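Local coordinates for protein cyclase (Streptomyces sp. R1128, PDB 3TFZ) that probably cyclises and aromatises the nascent poly-beta-ketone chain as the aromatase/cyclase of the R1128 polyketide pathway, at residues Ala25-Tyr30 and Gln50-His55. Sequence-based numbering, arbitrary orientation.
Sequences ADVLGY and QVVRLH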
loop_
_atom_site.group_PDB
_atom_site.type_symbol
_atom_site.label_atom_id
_atom_site.label_comp_id
_atom_site.label_asym_id
_atom_site.label_seq_id
_atom_site.Cartn_x
_atom_site.Cartn_y
_atom_site.Cartn_z
ATOM N N ALA A 25 -5.919 -18.075 3.842
ATOM C CA ALA A 25 -6.179 -19.416 3.302
ATOM C C ALA A 25 -7.622 -19.949 3.516
ATOM O O ALA A 25 -8.099 -20.828 2.713
ATOM C CB ALA A 25 -5.163 -20.497 3.769
ATOM N N ASP A 26 -8.300 -19.525 4.588
ATOM C CA ASP A 26 -9.603 -20.174 4.910
ATOM C C ASP A 26 -10.756 -19.408 4.232
ATOM O O ASP A 26 -11.471 -18.632 4.906
ATOM C CB ASP A 26 -9.695 -20.206 6.448
ATOM C CG ASP A 26 -10.990 -20.880 7.011
ATOM O OD1 ASP A 26 -11.683 -21.630 6.276
ATOM O OD2 ASP A 26 -11.314 -20.581 8.221
ATOM N N VAL A 27 -10.905 -19.560 2.892
ATOM C CA VAL A 27 -12.006 -18.896 2.222
ATOM C C VAL A 27 -13.429 -19.208 2.816
ATOM O O VAL A 27 -14.331 -18.400 2.636
ATOM C CB VAL A 27 -12.179 -19.227 0.761
ATOM C CG1 VAL A 27 -11.837 -18.131 -0.181
ATOM C CG2 VAL A 27 -11.833 -20.623 0.405
ATOM N N LEU A 28 -13.664 -20.393 3.384
ATOM C CA LEU A 28 -14.933 -20.647 4.092
ATOM C C LEU A 28 -15.241 -19.554 5.163
ATOM O O LEU A 28 -16.388 -19.298 5.431
ATOM C CB LEU A 28 -14.920 -22.001 4.772
ATOM C CG LEU A 28 -15.526 -23.356 4.325
ATOM C CD1 LEU A 28 -16.227 -23.352 2.985
ATOM C CD2 LEU A 28 -14.581 -24.581 4.546
ATOM N N GLY A 29 -14.225 -18.961 5.802
ATOM C CA GLY A 29 -14.432 -17.820 6.687
ATOM C C GLY A 29 -14.710 -16.465 6.013
ATOM O O GLY A 29 -14.939 -15.586 6.684
ATOM N N TYR A 30 -14.589 -16.298 4.704
ATOM C CA TYR A 30 -14.653 -14.949 4.051
ATOM C C TYR A 30 -16.012 -14.201 4.197
ATOM O O TYR A 30 -15.993 -12.992 4.245
ATOM C CB TYR A 30 -14.282 -15.003 2.562
ATOM C CG TYR A 30 -12.740 -15.005 2.249
ATOM C CD1 TYR A 30 -12.245 -14.619 0.963
ATOM C CD2 TYR A 30 -11.786 -15.446 3.216
ATOM C CE1 TYR A 30 -10.834 -14.689 0.693
ATOM C CE2 TYR A 30 -10.395 -15.522 2.907
ATOM C CZ TYR A 30 -9.939 -15.145 1.655
ATOM O OH TYR A 30 -8.571 -15.162 1.354
ATOM N N GLN A 50 -7.981 -23.577 -4.752
ATOM C CA GLN A 50 -9.406 -23.510 -4.488
ATOM C C GLN A 50 -10.081 -22.751 -5.658
ATOM O O GLN A 50 -9.606 -21.692 -6.075
ATOM C CB GLN A 50 -9.692 -22.632 -3.259
ATOM C CG GLN A 50 -9.347 -23.218 -1.911
ATOM C CD GLN A 50 -9.146 -22.184 -0.866
ATOM O OE1 GLN A 50 -9.099 -20.992 -1.205
ATOM N NE2 GLN A 50 -9.023 -22.607 0.434
ATOM N N VAL A 51 -11.190 -23.300 -6.182
ATOM C CA VAL A 51 -12.036 -22.533 -7.066
ATOM C C VAL A 51 -13.300 -22.197 -6.283
ATOM O O VAL A 51 -13.987 -23.065 -5.682
ATOM C CB VAL A 51 -12.359 -23.260 -8.427
ATOM C CG1 VAL A 51 -13.192 -22.358 -9.372
ATOM C CG2 VAL A 51 -11.105 -23.708 -9.129
ATOM N N VAL A 52 -13.690 -20.941 -6.382
ATOM C CA VAL A 52 -14.603 -20.427 -5.370
ATOM C C VAL A 52 -15.597 -19.467 -6.005
ATOM O O VAL A 52 -15.242 -18.530 -6.706
ATOM C CB VAL A 52 -13.776 -19.852 -4.080
ATOM C CG1 VAL A 52 -13.761 -18.410 -4.074
ATOM C CG2 VAL A 52 -14.373 -20.236 -2.829
ATOM N N ARG A 53 -16.859 -19.725 -5.734
ATOM C CA ARG A 53 -17.933 -18.824 -6.103
ATOM C C ARG A 53 -18.283 -17.791 -4.980
ATOM O O ARG A 53 -18.439 -18.156 -3.865
ATOM C CB ARG A 53 -19.120 -19.664 -6.502
ATOM C CG ARG A 53 -20.352 -18.904 -6.678
ATOM C CD ARG A 53 -20.025 -17.752 -7.471
ATOM N NE ARG A 53 -21.126 -17.352 -8.359
ATOM C CZ ARG A 53 -21.709 -18.157 -9.222
ATOM N NH1 ARG A 53 -21.369 -19.443 -9.182
ATOM N NH2 ARG A 53 -22.670 -17.686 -10.048
ATOM N N LEU A 54 -18.344 -16.495 -5.314
ATOM C CA LEU A 54 -18.473 -15.411 -4.316
ATOM C C LEU A 54 -19.637 -14.502 -4.643
ATOM O O LEU A 54 -19.766 -14.046 -5.734
ATOM C CB LEU A 54 -17.167 -14.605 -4.231
ATOM C CG LEU A 54 -15.930 -15.328 -3.635
ATOM C CD1 LEU A 54 -14.595 -14.947 -4.233
ATOM C CD2 LEU A 54 -15.885 -15.107 -2.137
ATOM N N HIS A 55 -20.459 -14.204 -3.664
ATOM C CA HIS A 55 -21.520 -13.128 -3.713
ATOM C C HIS A 55 -21.036 -11.978 -2.828
ATOM O O HIS A 55 -20.819 -12.168 -1.651
ATOM C CB HIS A 55 -22.957 -13.645 -3.275
ATOM C CG HIS A 55 -23.443 -14.796 -4.103
ATOM N ND1 HIS A 55 -22.803 -16.032 -4.110
ATOM C CD2 HIS A 55 -24.412 -14.862 -5.052
ATOM C CE1 HIS A 55 -23.394 -16.807 -5.011
ATOM N NE2 HIS A 55 -24.385 -16.134 -5.576
#
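Gln50 reaches from its strand to the turn between helices 17-25 and 30-33 and gives its NE2 to the carbonyl oxygen of Ala25, 3.0 Å away. The bond is nearly straight (164° at the hydrogen) and meets the acceptor almost head-on, with Ala25 O close to the plane of the amide. CG lies beside the backbone N (chi1 -73°) and the chain runs extended beyond it, which carries the amide across to the turn. Val27, pointing back at the strand, passes Gln50 in the opposite direction and lays its CG2 over one face of the amide, 3.2 Å from Gln50 OE1. The other end of the amide is held too: OE1 accepts a hydrogen bond from NE of Arg69 on strand 61-72, so both ends fix its rotation. A leucine here would probably cost Ala25 O its near-linear bond from the strand and leave Arg69 NE without its Gln50 acceptor. Further along, Val52 adds a purely apolar touch, its CG2 lying 4.1 Å from CG2 of Val27. On its other branch, Val27 rests CG1 on one face of the Tyr30 ring, 3.6 Å above the plane and toward the rim. Tyr30 OH in turn bonds to Leu24 O and Arg69 NH1. The contact thus ties the linker between helices 17-25 and 30-33 to the curved antiparallel sheet of the helix-grip, Bet v 1-like fold.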